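Local coordinates for XRE family transcriptional regulator (PDB 6B8W), which probably acts as a DNA-binding transcription factor, the chain here being its metal-binding C-terminal cupin domain, at residues 6-11 with 17-22; 77-80 with 84-87. All coordinates share one frame; numbering follows the deposited sequence.

Contact 1: residues 6-11 with 17-22; sequences KPLFPW and FDHFSI
Lys6 and Ser21 form an antiparallel hydrogen-bonded pair: Ser21 N gives a nearly straight bond to Lys6 O (2.7 Å, 169° at the hydrogen), and Lys6 N bonds to Ser21 O. Pro7, lacking an N-H, fills the non-hydrogen-bonded position beside Phe20. The last direct bond runs from Leu8 N to His19 O at 2.8 Å. Then the chain bulges at Phe9 and Pro10, where two waters bridge, and returns at Trp11. One accepts from His19 N and lies within reach of Phe9 O and Asp18 OD1; the other donates to Pro10 O and Phe17 O.

With CG anti to its backbone N (chi1 -169°), His19 reaches under Leu8, whose CD1 lies 3.3 Å from His19 NE2 and CB over the ring's rim. Phe9 runs alongside His19, the ring planes 49° apart; His19 ND1, buried without a polar partner, lies at the phenyl edge, 3.9 Å from Phe9 CD2. Asp18 OD1 meets the Trp11 indole edge in plane, while Asp18 OD2 bonds to Tyr93 OH. Phe9 and Phe17 meet His42 of the second subunit edge-to-face. The whole is a long-looped beta hairpin, strand 3-7 being outermost, within this chain, in the cupin domain's larger sheet.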
loop_
_atom_site.group_PDB
_atom_site.type_symbol
_atom_site.label_atom_id
_atom_site.label_comp_id
_atom_site.label_asym_id
_atom_site.label_seq_id
_atom_site.Cartn_x
_atom_site.Cartn_y
_atom_site.Cartn_z
ATOM N N LYS A 6 -10.171 6.402 4.773
ATOM C CA LYS A 6 -9.607 7.515 4.027
ATOM C C LYS A 6 -9.008 6.999 2.699
ATOM O O LYS A 6 -8.175 6.095 2.711
ATOM C CB LYS A 6 -8.519 8.155 4.905
ATOM C CG LYS A 6 -7.392 8.847 4.175
ATOM C CD LYS A 6 -6.285 9.283 5.132
ATOM C CE LYS A 6 -5.001 9.608 4.372
ATOM N NZ LYS A 6 -5.237 10.508 3.206
ATOM N N PRO A 7 -9.431 7.562 1.551
ATOM C CA PRO A 7 -8.787 7.121 0.312
ATOM C C PRO A 7 -7.352 7.680 0.241
ATOM O O PRO A 7 -7.152 8.860 0.538
ATOM C CB PRO A 7 -9.654 7.759 -0.769
ATOM C CG PRO A 7 -10.182 9.000 -0.132
ATOM C CD PRO A 7 -10.401 8.652 1.314
ATOM N N LEU A 8 -6.368 6.850 -0.102
ATOM C CA LEU A 8 -4.984 7.349 -0.204
ATOM C C LEU A 8 -4.778 8.111 -1.503
ATOM O O LEU A 8 -3.957 9.003 -1.596
ATOM C CB LEU A 8 -3.968 6.211 -0.077
ATOM C CG LEU A 8 -3.679 5.768 1.352
ATOM C CD1 LEU A 8 -3.040 4.389 1.394
ATOM C CD2 LEU A 8 -2.798 6.786 2.062
ATOM N N PHE A 9 -5.509 7.698 -2.518
ATOM C CA PHE A 9 -5.465 8.301 -3.818
ATOM C C PHE A 9 -6.899 8.325 -4.278
ATOM O O PHE A 9 -7.694 7.508 -3.815
ATOM C CB PHE A 9 -4.629 7.446 -4.759
ATOM C CG PHE A 9 -3.201 7.327 -4.346
ATOM C CD1 PHE A 9 -2.297 8.342 -4.647
ATOM C CD2 PHE A 9 -2.746 6.209 -3.648
ATOM C CE1 PHE A 9 -0.970 8.248 -4.251
ATOM C CE2 PHE A 9 -1.414 6.108 -3.256
ATOM C CZ PHE A 9 -0.532 7.126 -3.559
ATOM N N PRO A 10 -7.252 9.278 -5.146
ATOM C CA PRO A 10 -8.626 9.224 -5.632
ATOM C C PRO A 10 -8.779 8.010 -6.560
ATOM O O PRO A 10 -7.780 7.381 -6.961
ATOM C CB PRO A 10 -8.795 10.532 -6.417
ATOM C CG PRO A 10 -7.405 11.033 -6.687
ATOM C CD PRO A 10 -6.531 10.480 -5.600
ATOM N N TRP A 11 -10.028 7.649 -6.806
ATOM C CA TRP A 11 -10.377 6.595 -7.732
ATOM C C TRP A 11 -9.531 6.732 -9.006
ATOM O O TRP A 11 -9.411 7.816 -9.546
ATOM C CB TRP A 11 -11.872 6.703 -8.032
ATOM C CG TRP A 11 -12.262 6.176 -9.338
ATOM C CD1 TRP A 11 -12.609 6.899 -10.450
ATOM C CD2 TRP A 11 -12.313 4.815 -9.708
ATOM N NE1 TRP A 11 -12.894 6.054 -11.482
ATOM C CE2 TRP A 11 -12.719 4.763 -11.053
ATOM C CE3 TRP A 11 -12.062 3.629 -9.036
ATOM C CZ2 TRP A 11 -12.894 3.567 -11.727
ATOM C CZ3 TRP A 11 -12.226 2.440 -9.712
ATOM C CH2 TRP A 11 -12.634 2.416 -11.042
ATOM N N PHE A 17 -8.769 1.060 -9.973
ATOM C CA PHE A 17 -8.101 0.765 -8.711
ATOM C C PHE A 17 -8.394 1.792 -7.618
ATOM O O PHE A 17 -8.374 2.991 -7.866
ATOM C CB PHE A 17 -6.590 0.702 -9.036
ATOM C CG PHE A 17 -5.674 0.716 -7.839
ATOM C CD1 PHE A 17 -5.593 -0.376 -6.994
ATOM C CD2 PHE A 17 -4.812 1.802 -7.613
ATOM C CE1 PHE A 17 -4.721 -0.374 -5.903
ATOM C CE2 PHE A 17 -3.932 1.799 -6.535
ATOM C CZ PHE A 17 -3.883 0.711 -5.681
ATOM N N ASP A 18 -8.733 1.285 -6.433
ATOM C CA ASP A 18 -8.935 2.089 -5.239
ATOM C C ASP A 18 -7.899 1.650 -4.220
ATOM O O ASP A 18 -7.460 0.507 -4.206
ATOM C CB ASP A 18 -10.353 1.921 -4.661
ATOM C CG ASP A 18 -11.313 3.012 -5.090
ATOM O OD1 ASP A 18 -10.879 4.168 -5.302
ATOM O OD2 ASP A 18 -12.534 2.723 -5.148
ATOM N N HIS A 19 -7.529 2.568 -3.352
ATOM C CA HIS A 19 -6.505 2.330 -2.346
ATOM C C HIS A 19 -6.982 3.104 -1.104
ATOM O O HIS A 19 -6.986 4.341 -1.092
ATOM C CB HIS A 19 -5.194 2.899 -2.863
ATOM C CG HIS A 19 -3.997 2.505 -2.072
ATOM N ND1 HIS A 19 -2.733 2.486 -2.612
ATOM C CD2 HIS A 19 -3.871 2.045 -0.806
ATOM C CE1 HIS A 19 -1.872 2.070 -1.696
ATOM N NE2 HIS A 19 -2.535 1.808 -0.589
ATOM N N PHE A 20 -7.401 2.368 -0.087
ATOM C CA PHE A 20 -7.931 2.945 1.112
ATOM C C PHE A 20 -7.013 2.727 2.284
ATOM O O PHE A 20 -6.353 1.699 2.384
ATOM C CB PHE A 20 -9.278 2.276 1.448
ATOM C CG PHE A 20 -10.307 2.428 0.381
ATOM C CD1 PHE A 20 -10.938 3.658 0.184
ATOM C CD2 PHE A 20 -10.666 1.354 -0.421
ATOM C CE1 PHE A 20 -11.896 3.812 -0.808
ATOM C CE2 PHE A 20 -11.627 1.497 -1.409
ATOM C CZ PHE A 20 -12.244 2.731 -1.604
ATOM N N SER A 21 -7.015 3.694 3.185
ATOM C CA SER A 21 -6.289 3.623 4.430
ATOM C C SER A 21 -7.371 3.558 5.512
ATOM O O SER A 21 -8.202 4.480 5.624
ATOM C CB SER A 21 -5.419 4.858 4.605
ATOM O OG SER A 21 -4.827 4.832 5.880
ATOM N N ILE A 22 -7.319 2.511 6.329
ATOM C CA ILE A 22 -8.355 2.247 7.324
ATOM C C ILE A 22 -7.777 2.082 8.717
ATOM O O ILE A 22 -6.785 1.387 8.898
ATOM C CB ILE A 22 -9.102 0.957 6.938
ATOM C CG1 ILE A 22 -9.696 1.100 5.521
ATOM C CG2 ILE A 22 -10.174 0.600 7.974
ATOM C CD1 ILE A 22 -10.363 -0.150 4.989
HETATM O O HOH W 1 -9.172 5.233 -3.559
HETATM O O HOH W 2 -6.520 4.778 -6.650
#

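Contact 2: residues 77-80 with 84-87; sequences YRNS and PVHF
The rings of Tyr77 and Phe87 lie nearly parallel, their planes 16° apart, but are offset until little of one lies over the other; the centroids are 5.5 Å apart. Touching is confined to one flank of each ring, with Tyr77 CD2 3.6 Å from Phe87 CZ and Tyr77 CE2 3.9 Å from Phe87 CE2. His75 meets the tyrosine ring from elsewhere in the strand, its plane steeply inclined to it. Tyr77, a manganese ligand of this protein, is hydrogen-bonded through its OH to Glu41 OE2. Phe87 holds CG between its backbone N and carbonyl carbon (chi1 63°), which carries the phenyl across the gap to a strand whose backbone is far away: the CA atoms of Tyr77 and Phe87 are 10.1 Å apart.

Nearer the turn, Asn79 and Val85 pass antiparallel, flank to flank. The amide carbon Asn79 CG rests 3.8 Å from Val85 CG1. Asn79 ND2 comes 3.4 Å from Val85 N, but both are donors and no bond forms. Asn79 ND2 bonds instead to Leu24 O and Arg83 O, while Asn79 OD1 is hydrogen-bonded to Ser81 OG, so the amide's rotation is fixed from both ends.

Strand 75-78 belongs to the four-stranded sheet and strand 85-92 to the five-stranded one. Val43 touches both rings, Leu50 packs on Val85 and Phe87, and Leu24 reaches Tyr77 and Val85, so the contact lies in the apolar interior between the two sheets of the cupin barrel.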
loop_
_atom_site.group_PDB
_atom_site.type_symbol
_atom_site.label_atom_id
_atom_site.label_comp_id
_atom_site.label_asym_id
_atom_site.label_seq_id
_atom_site.Cartn_x
_atom_site.Cartn_y
_atom_site.Cartn_z
ATOM N N TYR A 77 -13.184 -7.830 9.040
ATOM C CA TYR A 77 -11.999 -7.232 9.580
ATOM C C TYR A 77 -12.269 -7.043 11.060
ATOM O O TYR A 77 -13.302 -6.514 11.417
ATOM C CB TYR A 77 -11.763 -5.851 8.937
ATOM C CG TYR A 77 -11.875 -5.794 7.418
ATOM C CD1 TYR A 77 -13.108 -5.681 6.801
ATOM C CD2 TYR A 77 -10.750 -5.769 6.610
ATOM C CE1 TYR A 77 -13.226 -5.602 5.419
ATOM C CE2 TYR A 77 -10.855 -5.673 5.220
ATOM C CZ TYR A 77 -12.095 -5.597 4.632
ATOM O OH TYR A 77 -12.239 -5.499 3.252
ATOM N N ARG A 78 -11.325 -7.425 11.906
ATOM C CA ARG A 78 -11.533 -7.314 13.335
ATOM C C ARG A 78 -10.253 -6.927 14.051
ATOM O O ARG A 78 -9.170 -7.372 13.681
ATOM C CB ARG A 78 -12.085 -8.642 13.875
ATOM C CG ARG A 78 -12.528 -8.618 15.334
ATOM C CD ARG A 78 -13.212 -9.920 15.744
ATOM N NE ARG A 78 -12.303 -11.062 15.687
ATOM C CZ ARG A 78 -12.644 -12.334 15.906
ATOM N NH1 ARG A 78 -13.896 -12.678 16.201
ATOM N NH2 ARG A 78 -11.709 -13.280 15.861
ATOM N N ASN A 79 -10.405 -6.084 15.077
ATOM C CA ASN A 79 -9.293 -5.674 15.922
ATOM C C ASN A 79 -9.516 -6.242 17.307
ATOM O O ASN A 79 -10.397 -5.777 18.025
ATOM C CB ASN A 79 -9.204 -4.156 16.013
ATOM C CG ASN A 79 -7.960 -3.690 16.758
ATOM O OD1 ASN A 79 -7.229 -4.503 17.315
ATOM N ND2 ASN A 79 -7.718 -2.380 16.771
ATOM N N SER A 80 -8.749 -7.271 17.659
ATOM C CA SER A 80 -8.807 -7.882 18.996
ATOM C C SER A 80 -7.633 -7.477 19.890
ATOM O O SER A 80 -7.472 -8.040 20.975
ATOM C CB SER A 80 -8.910 -9.393 18.906
ATOM O OG SER A 80 -10.159 -9.752 18.395
ATOM N N PRO A 84 -5.432 0.861 18.255
ATOM C CA PRO A 84 -5.908 0.891 16.857
ATOM C C PRO A 84 -5.028 0.102 15.895
ATOM O O PRO A 84 -3.821 -0.036 16.126
ATOM C CB PRO A 84 -5.861 2.374 16.488
ATOM C CG PRO A 84 -5.905 3.111 17.795
ATOM C CD PRO A 84 -5.243 2.223 18.809
ATOM N N VAL A 85 -5.643 -0.454 14.863
ATOM C CA VAL A 85 -4.877 -1.129 13.809
ATOM C C VAL A 85 -5.089 -0.329 12.535
ATOM O O VAL A 85 -6.219 0.025 12.202
ATOM C CB VAL A 85 -5.243 -2.605 13.603
ATOM C CG1 VAL A 85 -6.721 -2.791 13.272
ATOM C CG2 VAL A 85 -4.373 -3.232 12.516
ATOM N N HIS A 86 -3.978 -0.002 11.867
ATOM C CA HIS A 86 -3.983 0.750 10.632
ATOM C C HIS A 86 -3.623 -0.204 9.500
ATOM O O HIS A 86 -2.593 -0.861 9.554
ATOM C CB HIS A 86 -2.953 1.882 10.725
ATOM C CG HIS A 86 -2.843 2.720 9.486
ATOM N ND1 HIS A 86 -1.712 3.451 9.192
ATOM C CD2 HIS A 86 -3.690 2.902 8.446
ATOM C CE1 HIS A 86 -1.885 4.087 8.046
ATOM N NE2 HIS A 86 -3.071 3.751 7.559
ATOM N N PHE A 87 -4.487 -0.315 8.496
ATOM C CA PHE A 87 -4.182 -1.178 7.367
ATOM C C PHE A 87 -4.609 -0.513 6.081
ATOM O O PHE A 87 -5.305 0.492 6.099
ATOM C CB PHE A 87 -4.797 -2.572 7.523
ATOM C CG PHE A 87 -6.303 -2.594 7.571
ATOM C CD1 PHE A 87 -6.975 -2.374 8.764
ATOM C CD2 PHE A 87 -7.040 -2.876 6.431
ATOM C CE1 PHE A 87 -8.355 -2.415 8.813
ATOM C CE2 PHE A 87 -8.427 -2.921 6.466
ATOM C CZ PHE A 87 -9.095 -2.697 7.661
#

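In the fold
Contacts 1 and 2 lie in series along the chain, their centres about 17 Å apart, and meet through neighbouring strands 17-24 and 85-92. Ser21 OG and His86 NE2, 2.7 Å apart, share a probable hydrogen bond, as do Ile22 N and Phe87 O at 2.9 Å. Contact 1 adds the marginal strand to this sheet; contact 2 connects the sheet to the opposing one. The manganese site seen for this protein, empty in this chain, includes Glu41, His75 and Tyr77. Contact 2 supplies Tyr77, whose side chain is about 3 Å from that of His75. Contact 1 stays farther off, with the Phe20 side chain about 7 Å from that of Glu41.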